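Local coordinates for cell wall binding protein cwp8 (Peptoclostridium difficile, PDB 5J6Q) that probably attaches non-covalently to the bacterial cell wall through three CWB2 modules and forms part of the surface layer, perhaps serving in adhesion, at residues I225-E231 with H265-R269; L566-L572 with I587-L593; N222-L226 with P239-F244; T514-V518 with L539-S543. One frame throughout, in Å; residues are numbered along the deposited sequence.

Contact 1 (I225-E231 with H265-R269); sequences ILTQEQE and HKLVR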
# COMPACT_ATOMS: atom_id res chain seq x y z
N ILE A 225 15.89 -2.13 0.83
CA ILE A 225 15.45 -2.52 -0.50
C ILE A 225 16.67 -2.76 -1.39
O ILE A 225 17.57 -1.92 -1.43
CB ILE A 225 14.53 -1.42 -1.09
CG1 ILE A 225 13.39 -1.12 -0.11
CG2 ILE A 225 13.97 -1.87 -2.43
CD1 ILE A 225 12.49 0.02 -0.58
N LEU A 226 16.71 -3.89 -2.10
CA LEU A 226 17.84 -4.21 -2.96
C LEU A 226 17.62 -3.77 -4.40
O LEU A 226 16.53 -3.98 -4.95
CB LEU A 226 18.10 -5.72 -2.92
CG LEU A 226 18.24 -6.31 -1.52
CD1 LEU A 226 18.39 -7.82 -1.63
CD2 LEU A 226 19.45 -5.73 -0.83
N THR A 227 18.64 -3.17 -5.02
CA THR A 227 18.58 -2.72 -6.40
C THR A 227 18.59 -3.94 -7.31
O THR A 227 19.05 -5.00 -6.90
CB THR A 227 19.77 -1.81 -6.69
OG1 THR A 227 19.92 -0.90 -5.60
CG2 THR A 227 19.60 -1.04 -7.99
N GLN A 228 18.09 -3.79 -8.54
CA GLN A 228 18.06 -4.88 -9.50
C GLN A 228 19.44 -5.52 -9.67
O GLN A 228 19.51 -6.69 -10.03
CB GLN A 228 17.55 -4.37 -10.86
CG GLN A 228 17.39 -5.49 -11.88
CD GLN A 228 16.92 -4.95 -13.20
OE1 GLN A 228 17.72 -4.62 -14.09
NE2 GLN A 228 15.60 -4.83 -13.37
N GLU A 229 20.54 -4.78 -9.42
CA GLU A 229 21.88 -5.35 -9.56
C GLU A 229 22.18 -6.30 -8.40
O GLU A 229 22.83 -7.33 -8.61
CB GLU A 229 22.93 -4.24 -9.62
N GLN A 230 21.71 -5.97 -7.20
CA GLN A 230 21.94 -6.82 -6.02
C GLN A 230 21.14 -8.12 -6.17
O GLN A 230 21.46 -9.13 -5.54
CB GLN A 230 21.50 -6.07 -4.75
CG GLN A 230 22.22 -4.74 -4.59
CD GLN A 230 21.78 -4.03 -3.34
OE1 GLN A 230 21.11 -3.00 -3.38
NE2 GLN A 230 22.16 -4.57 -2.18
N GLU A 231 20.10 -8.07 -7.00
CA GLU A 231 19.22 -9.19 -7.31
C GLU A 231 19.69 -9.86 -8.61
O GLU A 231 19.47 -11.05 -8.81
CB GLU A 231 17.78 -8.68 -7.47
CG GLU A 231 16.75 -9.78 -7.59
CD GLU A 231 15.32 -9.25 -7.63
OE1 GLU A 231 15.13 -8.01 -7.65
OE2 GLU A 231 14.39 -10.08 -7.65
N HIS A 265 10.92 -8.37 -4.79
CA HIS A 265 11.73 -7.16 -4.71
C HIS A 265 11.26 -6.05 -5.65
O HIS A 265 11.34 -4.88 -5.30
CB HIS A 265 13.19 -7.52 -4.97
CG HIS A 265 13.84 -8.04 -3.74
ND1 HIS A 265 14.03 -9.39 -3.50
CD2 HIS A 265 14.32 -7.39 -2.65
CE1 HIS A 265 14.59 -9.53 -2.31
NE2 HIS A 265 14.77 -8.34 -1.77
N LYS A 266 10.78 -6.39 -6.84
CA LYS A 266 10.31 -5.31 -7.71
C LYS A 266 9.05 -4.66 -7.10
O LYS A 266 9.02 -3.45 -6.98
CB LYS A 266 10.05 -5.80 -9.14
CG LYS A 266 10.46 -4.73 -10.13
CD LYS A 266 9.93 -4.96 -11.51
CE LYS A 266 9.68 -3.63 -12.15
NZ LYS A 266 8.55 -3.70 -13.10
N LEU A 267 8.06 -5.46 -6.69
CA LEU A 267 6.86 -4.94 -6.01
C LEU A 267 7.26 -3.86 -4.99
O LEU A 267 6.72 -2.74 -5.03
CB LEU A 267 6.21 -6.13 -5.29
CG LEU A 267 4.71 -6.05 -4.88
CD1 LEU A 267 4.35 -4.70 -4.39
CD2 LEU A 267 3.81 -6.45 -6.04
N VAL A 268 8.25 -4.21 -4.09
CA VAL A 268 8.67 -3.30 -3.03
C VAL A 268 9.33 -2.07 -3.55
O VAL A 268 9.07 -0.96 -3.01
CB VAL A 268 9.62 -3.99 -2.00
CG1 VAL A 268 9.92 -3.04 -0.87
CG2 VAL A 268 9.00 -5.28 -1.44
N ARG A 269 10.22 -2.23 -4.53
CA ARG A 269 10.89 -1.04 -5.07
C ARG A 269 9.78 -0.14 -5.70
O ARG A 269 9.74 1.06 -5.49
CB ARG A 269 11.91 -1.45 -6.17
CG ARG A 269 13.38 -1.15 -5.90
CD ARG A 269 14.25 -1.64 -7.07
NE ARG A 269 14.57 -3.06 -6.91
CZ ARG A 269 14.26 -4.00 -7.81
NH1 ARG A 269 14.57 -5.28 -7.58
NH2 ARG A 269 13.65 -3.67 -8.94

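Contact 2 (L566-L572 with I587-L593); sequences LKNATKL and IAEKINL. With SO4 (sulfate ion), chain H.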
# COMPACT_ATOMS: atom_id res chain seq x y z
N LEU A 566 -2.04 7.59 -27.60
CA LEU A 566 -1.95 8.11 -26.20
C LEU A 566 -0.61 8.08 -25.63
O LEU A 566 -0.40 7.98 -24.43
CB LEU A 566 -2.94 7.22 -25.34
CG LEU A 566 -4.35 7.26 -25.88
CD1 LEU A 566 -5.30 6.33 -24.96
CD2 LEU A 566 -4.98 8.64 -25.89
N LYS A 567 0.34 8.22 -26.51
CA LYS A 567 1.75 8.25 -26.21
C LYS A 567 2.11 9.36 -25.32
O LYS A 567 3.14 9.29 -24.66
CB LYS A 567 2.51 8.33 -27.54
CG LYS A 567 3.47 7.26 -27.71
CD LYS A 567 2.77 5.95 -27.77
CE LYS A 567 3.77 4.93 -27.36
NZ LYS A 567 3.82 3.85 -28.34
N ASN A 568 1.30 10.40 -25.27
CA ASN A 568 1.54 11.58 -24.39
C ASN A 568 0.88 11.38 -22.99
O ASN A 568 1.10 12.23 -22.14
CB ASN A 568 0.95 12.85 -25.06
CG ASN A 568 1.64 13.10 -26.44
OD1 ASN A 568 2.87 13.25 -26.51
ND2 ASN A 568 0.99 12.98 -27.58
N ALA A 569 0.13 10.23 -22.74
CA ALA A 569 -0.56 10.07 -21.46
C ALA A 569 0.43 9.91 -20.30
O ALA A 569 1.23 9.05 -20.39
CB ALA A 569 -1.50 8.86 -21.51
N THR A 570 0.38 10.75 -19.25
CA THR A 570 1.35 10.63 -18.16
C THR A 570 0.66 10.20 -16.92
O THR A 570 1.21 10.35 -15.82
CB THR A 570 2.11 11.97 -17.96
OG1 THR A 570 1.16 13.03 -17.72
CG2 THR A 570 2.99 12.31 -19.20
N LYS A 571 -0.55 9.57 -17.07
CA LYS A 571 -1.36 9.14 -15.94
C LYS A 571 -2.48 8.18 -16.42
O LYS A 571 -3.18 8.47 -17.43
CB LYS A 571 -2.01 10.39 -15.24
CG LYS A 571 -2.45 10.12 -13.80
CD LYS A 571 -3.31 11.21 -13.22
CE LYS A 571 -3.33 11.02 -11.71
NZ LYS A 571 -4.28 11.92 -11.00
N LEU A 572 -2.63 7.09 -15.76
CA LEU A 572 -3.75 6.14 -16.06
C LEU A 572 -4.65 6.15 -14.82
O LEU A 572 -4.17 5.88 -13.73
CB LEU A 572 -3.12 4.81 -16.35
CG LEU A 572 -4.05 3.65 -16.64
CD1 LEU A 572 -5.18 4.00 -17.67
CD2 LEU A 572 -3.12 2.58 -17.15
N ILE A 587 -2.22 -1.36 -20.95
CA ILE A 587 -2.43 0.03 -21.26
C ILE A 587 -1.14 0.81 -20.94
O ILE A 587 -0.66 1.60 -21.78
CB ILE A 587 -3.69 0.60 -20.49
CG1 ILE A 587 -5.01 -0.05 -20.94
CG2 ILE A 587 -3.79 2.09 -20.73
CD1 ILE A 587 -6.15 0.37 -20.02
N ALA A 588 -0.58 0.60 -19.73
CA ALA A 588 0.64 1.25 -19.32
C ALA A 588 1.82 1.04 -20.36
O ALA A 588 2.60 1.98 -20.66
CB ALA A 588 1.06 0.71 -17.94
N GLU A 589 1.95 -0.18 -20.83
CA GLU A 589 2.96 -0.61 -21.76
C GLU A 589 2.83 0.20 -23.08
O GLU A 589 3.80 0.86 -23.45
CB GLU A 589 2.82 -2.12 -22.03
CG GLU A 589 3.87 -2.60 -23.00
CD GLU A 589 3.61 -3.97 -23.60
OE1 GLU A 589 2.77 -4.77 -23.07
OE2 GLU A 589 4.25 -4.24 -24.63
N LYS A 590 1.64 0.16 -23.75
CA LYS A 590 1.37 0.91 -24.98
C LYS A 590 1.60 2.39 -24.92
O LYS A 590 2.12 2.97 -25.90
CB LYS A 590 -0.05 0.65 -25.41
CG LYS A 590 -0.26 -0.85 -25.65
CD LYS A 590 0.28 -1.26 -27.04
CE LYS A 590 1.38 -2.28 -26.85
NZ LYS A 590 1.41 -3.27 -27.96
N ILE A 591 1.22 3.04 -23.84
CA ILE A 591 1.45 4.50 -23.75
C ILE A 591 2.80 4.84 -23.17
O ILE A 591 3.05 6.04 -22.93
CB ILE A 591 0.34 5.20 -22.93
CG1 ILE A 591 0.49 4.90 -21.39
CG2 ILE A 591 -1.02 4.72 -23.43
CD1 ILE A 591 -0.72 5.37 -20.56
N ASN A 592 3.68 3.83 -22.91
CA ASN A 592 5.01 4.10 -22.33
C ASN A 592 4.94 4.85 -21.02
O ASN A 592 5.70 5.79 -20.77
CB ASN A 592 5.87 4.98 -23.31
CG ASN A 592 6.39 4.27 -24.52
OD1 ASN A 592 6.50 4.88 -25.61
ND2 ASN A 592 6.83 3.03 -24.44
N LEU A 593 4.03 4.46 -20.17
CA LEU A 593 3.86 5.18 -18.93
C LEU A 593 5.03 5.08 -17.94
O LEU A 593 5.27 6.04 -17.23
CB LEU A 593 2.50 4.73 -18.27
CG LEU A 593 2.12 5.38 -16.99
CD1 LEU A 593 1.76 6.84 -17.22
CD2 LEU A 593 0.99 4.59 -16.36
S SO4 H . -7.94 11.95 -12.01
O1 SO4 H . -8.79 10.96 -12.69
O2 SO4 H . -7.54 11.36 -10.59
O3 SO4 H . -6.68 12.38 -12.70
O4 SO4 H . -8.95 12.99 -12.03
O HOH W 1 7.09 4.13 -28.54
O HOH W 2 3.73 8.75 -21.35

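Contact 3 (N222-L226 with P239-F244); sequences NEAIL and PEKSSF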
# COMPACT_ATOMS: atom_id res chain seq x y z
N ASN A 222 14.16 2.35 8.08
CA ASN A 222 14.70 0.99 7.96
C ASN A 222 14.59 0.47 6.54
O ASN A 222 14.20 -0.67 6.32
CB ASN A 222 13.99 0.06 8.95
CG ASN A 222 14.17 0.54 10.36
OD1 ASN A 222 15.25 0.39 10.93
ND2 ASN A 222 13.17 1.16 10.99
N GLU A 223 14.96 1.33 5.58
CA GLU A 223 14.92 0.97 4.17
C GLU A 223 16.00 -0.07 3.83
O GLU A 223 17.18 0.24 3.88
CB GLU A 223 15.10 2.23 3.31
CG GLU A 223 13.95 3.20 3.48
CD GLU A 223 14.30 4.62 3.05
OE1 GLU A 223 13.46 5.24 2.37
OE2 GLU A 223 15.39 5.11 3.41
N ALA A 224 15.58 -1.30 3.51
CA ALA A 224 16.45 -2.41 3.16
C ALA A 224 15.98 -2.99 1.84
O ALA A 224 15.69 -4.18 1.73
CB ALA A 224 16.40 -3.47 4.25
N ILE A 225 15.89 -2.13 0.83
CA ILE A 225 15.45 -2.52 -0.50
C ILE A 225 16.67 -2.76 -1.39
O ILE A 225 17.57 -1.92 -1.43
CB ILE A 225 14.53 -1.42 -1.09
CG1 ILE A 225 13.39 -1.12 -0.11
CG2 ILE A 225 13.97 -1.87 -2.43
CD1 ILE A 225 12.49 0.02 -0.58
N LEU A 226 16.71 -3.89 -2.10
CA LEU A 226 17.84 -4.21 -2.96
C LEU A 226 17.62 -3.77 -4.40
O LEU A 226 16.53 -3.98 -4.95
CB LEU A 226 18.10 -5.72 -2.92
CG LEU A 226 18.24 -6.31 -1.52
CD1 LEU A 226 18.39 -7.82 -1.63
CD2 LEU A 226 19.45 -5.73 -0.83
N PRO A 239 19.33 -11.44 1.35
CA PRO A 239 18.01 -11.69 1.95
C PRO A 239 16.97 -12.18 0.92
O PRO A 239 17.18 -12.07 -0.28
CB PRO A 239 17.63 -10.34 2.56
CG PRO A 239 18.56 -9.34 1.89
CD PRO A 239 19.82 -10.11 1.72
N GLU A 240 15.85 -12.70 1.42
CA GLU A 240 14.77 -13.21 0.58
C GLU A 240 13.53 -12.32 0.70
O GLU A 240 12.42 -12.73 0.36
CB GLU A 240 14.44 -14.66 1.00
CG GLU A 240 13.52 -15.38 0.03
CD GLU A 240 12.88 -16.61 0.65
OE1 GLU A 240 12.80 -17.64 -0.05
OE2 GLU A 240 12.47 -16.54 1.82
N LYS A 241 13.72 -11.09 1.18
CA LYS A 241 12.63 -10.15 1.37
C LYS A 241 13.16 -8.72 1.34
O LYS A 241 14.24 -8.47 1.87
CB LYS A 241 11.95 -10.42 2.73
CG LYS A 241 10.45 -10.64 2.62
CD LYS A 241 10.06 -12.06 2.99
CE LYS A 241 8.97 -12.06 4.04
NZ LYS A 241 8.03 -13.20 3.86
N SER A 242 12.42 -7.81 0.70
CA SER A 242 12.79 -6.39 0.66
C SER A 242 11.97 -5.73 1.72
O SER A 242 10.86 -6.19 1.97
CB SER A 242 12.47 -5.78 -0.70
OG SER A 242 13.47 -4.85 -1.09
N SER A 243 12.44 -4.66 2.35
CA SER A 243 11.60 -4.11 3.37
C SER A 243 11.81 -2.67 3.61
O SER A 243 12.81 -2.07 3.18
CB SER A 243 11.82 -4.87 4.69
OG SER A 243 13.01 -4.49 5.38
N PHE A 244 10.84 -2.10 4.29
CA PHE A 244 10.94 -0.73 4.70
C PHE A 244 9.82 -0.43 5.58
O PHE A 244 8.83 -1.18 5.68
CB PHE A 244 11.05 0.28 3.51
CG PHE A 244 9.85 0.50 2.61
CD1 PHE A 244 9.01 1.58 2.80
CD2 PHE A 244 9.61 -0.33 1.54
CE1 PHE A 244 7.95 1.82 1.91
CE2 PHE A 244 8.55 -0.09 0.66
CZ PHE A 244 7.73 0.98 0.86

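Contact 4 (T514-V518 with L539-S543); sequences TKAYV and LAASS. With SO4 (sulfate ion), chain H.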
# COMPACT_ATOMS: atom_id res chain seq x y z
N THR A 514 -3.22 13.68 -22.68
CA THR A 514 -2.17 13.56 -21.69
C THR A 514 -2.64 12.65 -20.51
O THR A 514 -1.88 12.43 -19.55
CB THR A 514 -1.77 14.95 -21.25
OG1 THR A 514 -2.95 15.63 -20.87
CG2 THR A 514 -1.10 15.76 -22.42
N LYS A 515 -3.84 12.03 -20.64
CA LYS A 515 -4.32 11.11 -19.61
C LYS A 515 -5.21 10.06 -20.25
O LYS A 515 -5.80 10.29 -21.36
CB LYS A 515 -5.19 11.87 -18.59
CG LYS A 515 -4.63 11.90 -17.20
CD LYS A 515 -5.67 12.56 -16.29
CE LYS A 515 -5.12 13.42 -15.19
NZ LYS A 515 -6.24 14.21 -14.66
N ALA A 516 -5.34 8.93 -19.56
CA ALA A 516 -6.26 7.88 -20.04
C ALA A 516 -7.03 7.43 -18.80
O ALA A 516 -6.43 7.24 -17.71
CB ALA A 516 -5.49 6.67 -20.67
N TYR A 517 -8.30 7.35 -18.93
CA TYR A 517 -9.10 6.78 -17.87
C TYR A 517 -9.54 5.32 -18.33
O TYR A 517 -9.64 5.08 -19.54
CB TYR A 517 -10.35 7.62 -17.75
CG TYR A 517 -10.09 8.94 -17.03
CD1 TYR A 517 -9.50 10.01 -17.67
CD2 TYR A 517 -10.42 9.10 -15.69
CE1 TYR A 517 -9.26 11.21 -17.03
CE2 TYR A 517 -10.17 10.29 -15.01
CZ TYR A 517 -9.59 11.34 -15.70
OH TYR A 517 -9.29 12.49 -15.05
N VAL A 518 -9.86 4.38 -17.41
CA VAL A 518 -10.32 3.01 -17.91
C VAL A 518 -11.49 2.56 -17.01
O VAL A 518 -11.44 2.81 -15.80
CB VAL A 518 -9.09 2.04 -17.90
CG1 VAL A 518 -8.38 1.97 -16.57
CG2 VAL A 518 -9.50 0.63 -18.30
N LEU A 539 -15.62 13.77 -15.57
CA LEU A 539 -14.28 13.86 -15.05
C LEU A 539 -13.28 13.68 -16.21
O LEU A 539 -12.35 14.53 -16.37
CB LEU A 539 -14.11 12.85 -13.92
CG LEU A 539 -12.65 12.57 -13.61
CD1 LEU A 539 -12.03 13.79 -12.95
CD2 LEU A 539 -12.52 11.45 -12.62
N ALA A 540 -13.45 12.64 -17.03
CA ALA A 540 -12.57 12.50 -18.18
C ALA A 540 -12.75 13.75 -19.12
O ALA A 540 -11.74 14.17 -19.68
CB ALA A 540 -12.88 11.27 -18.97
N ALA A 541 -14.00 14.31 -19.28
CA ALA A 541 -14.17 15.52 -20.12
C ALA A 541 -13.29 16.67 -19.56
O ALA A 541 -12.57 17.33 -20.34
CB ALA A 541 -15.62 16.00 -20.10
N SER A 542 -13.33 16.90 -18.22
CA SER A 542 -12.50 18.00 -17.57
C SER A 542 -11.02 17.78 -17.88
O SER A 542 -10.24 18.70 -17.98
CB SER A 542 -12.69 18.00 -16.05
OG SER A 542 -14.00 18.46 -15.74
N SER A 543 -10.59 16.52 -18.03
CA SER A 543 -9.17 16.29 -18.36
C SER A 543 -8.94 16.14 -19.90
O SER A 543 -7.86 15.70 -20.27
CB SER A 543 -8.67 14.98 -17.66
OG SER A 543 -8.82 14.99 -16.25
S SO4 H . -7.94 11.95 -12.01
O1 SO4 H . -8.79 10.96 -12.69
O2 SO4 H . -7.54 11.36 -10.59
O3 SO4 H . -6.68 12.38 -12.70
O4 SO4 H . -8.95 12.99 -12.03

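Contact 1 (I225-E231 with H265-R269)
R269 lays its side chain across I225, with CG of R269 3.6 Å from CG2 of I225, and then carries its guanidinium on to the start of helix 228-232. The contact joins two helix N-termini in the third domain of Cwp8, where helix 265-280 lies against a mixed four-stranded sheet and the short helix 228-232 follows the last residues of an outermost strand. A bend at chi3 (-84°) turns the end of R269 out of the line of its aliphatic part and presents two nitrogens to the neighbouring segment. NE donates to the backbone oxygen of L226, 2.9 Å from NE to O, in a fairly straight bond (159° at the hydrogen) that lies close to the guanidinium plane. NH1 forms a salt bridge with OE1 of E231, 2.8 Å away and also at the guanidinium edge, although the carboxylate plane is turned 62° from it. With two edge partners the group has little freedom to rotate; the backbone N of Q228 lies over one face and the carbonyl oxygen of H265 over the other.

E231 gets there on an extended chain, its CG anti to the backbone N, and its OE1 also touches CB of H265. Beyond that carboxylate the imidazole of H265 meets L226, whose CD1 lies 3.7 Å from NE2 of H265. The apolar end is looser: V268, which also packs on F244 and S242 of strand 242-249, turns toward I225, and CG1 of V268 stands 4.0 Å from CD1 of I225.

Contact 2 (L566-L572 with I587-L593)
I591 packs against the turn L566-A569, its CG2 3.7 Å from CB of L566 and its CD1 3.7 Å from CB of A569. With CG1 between the backbone N and the carbonyl carbon (chi1 73°), CD1 is carried to A569 at one end of the type I beta turn while CG2 faces L566 at the other. Deeper in, CD2 of L572 meets CG2 of I587 at 3.7 Å, the two side chains crossing at about a right angle, while L593 lays CD1 against the backbone of T570 and K571. A516 and V518 of strand 516-519 continue this apolar side, touching L572.

The solvent side is looser. Helix 581-590 ends in a Schellman motif with N592 at C-prime. The exposed side chain of N592 lies beside K567, and one water bridges them, accepting weakly from NZ of K567 and donating to OD1 of N592 at 3.1 Å; NZ also bonds weakly to the backbone O of E563. K571 starts away from the helix, and its extended chain takes NZ to salt bridges with E287 and E283 and to the sulfate.

Apolar branches therefore join the helix end to the CWB2 loop, whereas the K567-N592 pair is joined through water, which implies a cohesion that is mainly hydrophobic.

Contact 3 (N222-L226 with P239-F244)
The two backbones run roughly antiparallel, their end-to-end directions 131° apart, and meet as strands around A224 and S243, where N of A224 donates to O of S243 at 2.9 Å with an angle of 167° at the hydrogen. The return bond, from N of S243 to O of A224, is weak at 3.3 Å, and the pairing frays beyond it. The chain turns a corner at N222, whose ND2 is held by D245.

On one face CB of A224 sits beside OG of S243, 3.7 Å away. I225, past the paired residues, sends its side chain to the face covered by helix 265-280. Its CG1 is anti to the carbonyl carbon (chi1 -53°), and this carries CD1 to F244, 3.6 Å from CD2 of the ring. The same ring makes an edge-to-face stack with H272 of that helix. Closer to the backbone, the hydroxyl of S242 fits against I225, with OG 3.3 Å from CG2. E223 lies along the base of F244, its CG and CA near CB of the phenylalanine.

Where the strands part, L226 reaches across to P239, with CD1 of L226 3.8 Å from CG of the proline ring; the two cross at the exposed margin. Beyond this point the chain departs toward helix 228-232. The contact thus lies at the margin of the mixed four-stranded sheet in Cwp8 domain 3, where 217-224 is an outermost strand and 242-249 is its neighbour.

Contact 4 (T514-V518 with L539-S543)
The hydroxyl of S543 is gripped from two directions: NZ of K515 donates to OG of S543 at 3.1 Å, and OH of Y517 lies 2.8 Å from the same OG. OG comes to the tyrosine at the edge of the ring, near its plane. S543 is the first residue to leave helical geometry at the end of helix 531-542, and OG stands anti to its carbonyl carbon (chi1 -57°), which turns it toward K515 and Y517.

K515 has a second partner. Its chain bends at chi3 and brings NZ within 2.7 Å of O3 of a sulfate ion, probably from the crystallisation liquor; K571 donates to the same ion. The hydroxyl of Y517 also reaches the sulfate, at an oxygen whose position is less certain. Such a cluster of donors would be expected to favour an anion here.

These residues join strand 516-519 to helix 531-542 within a beta-alpha-beta unit of the third CWB2 module, where the helix crosses from this strand to the neighbouring parallel strand 547-549. Inside the crossover the Y517 ring is the main packing surface. CA of A540 sits over one face in a CH-pi contact, 4.0 Å from the ring centroid and 22° off the normal, while CB of A540 touches CD1. L539 meets the ring at CE2 with CD2, 3.5 Å away, the two side chains crossing at about a right angle; beyond it L539 packs on V301, E304 and R305 of helix 294-305.

From the N terminus, contact 3 comes first: N222-L226 pairs with P239-F244, closing a short loop that contains helix 228-232. Contact 1 starts from the same stretch, sharing I225 and L226, but closes later at H265-R269, so the two overlap and together bind helix 265-280 to the margin of the domain 3 sheet. H265 and V268 touch S242 directly. Much further along, contact 4 closes the beta-alpha-beta crossover from 514-518 to 539-543, and contact 2 follows in series, joining 566-572 to 587-593. These two meet through probable backbone hydrogen bonds, T570 with T514 and K571 with A516, and share the sulfate; contacts 1 and 2 lie about 24 Å apart between centres.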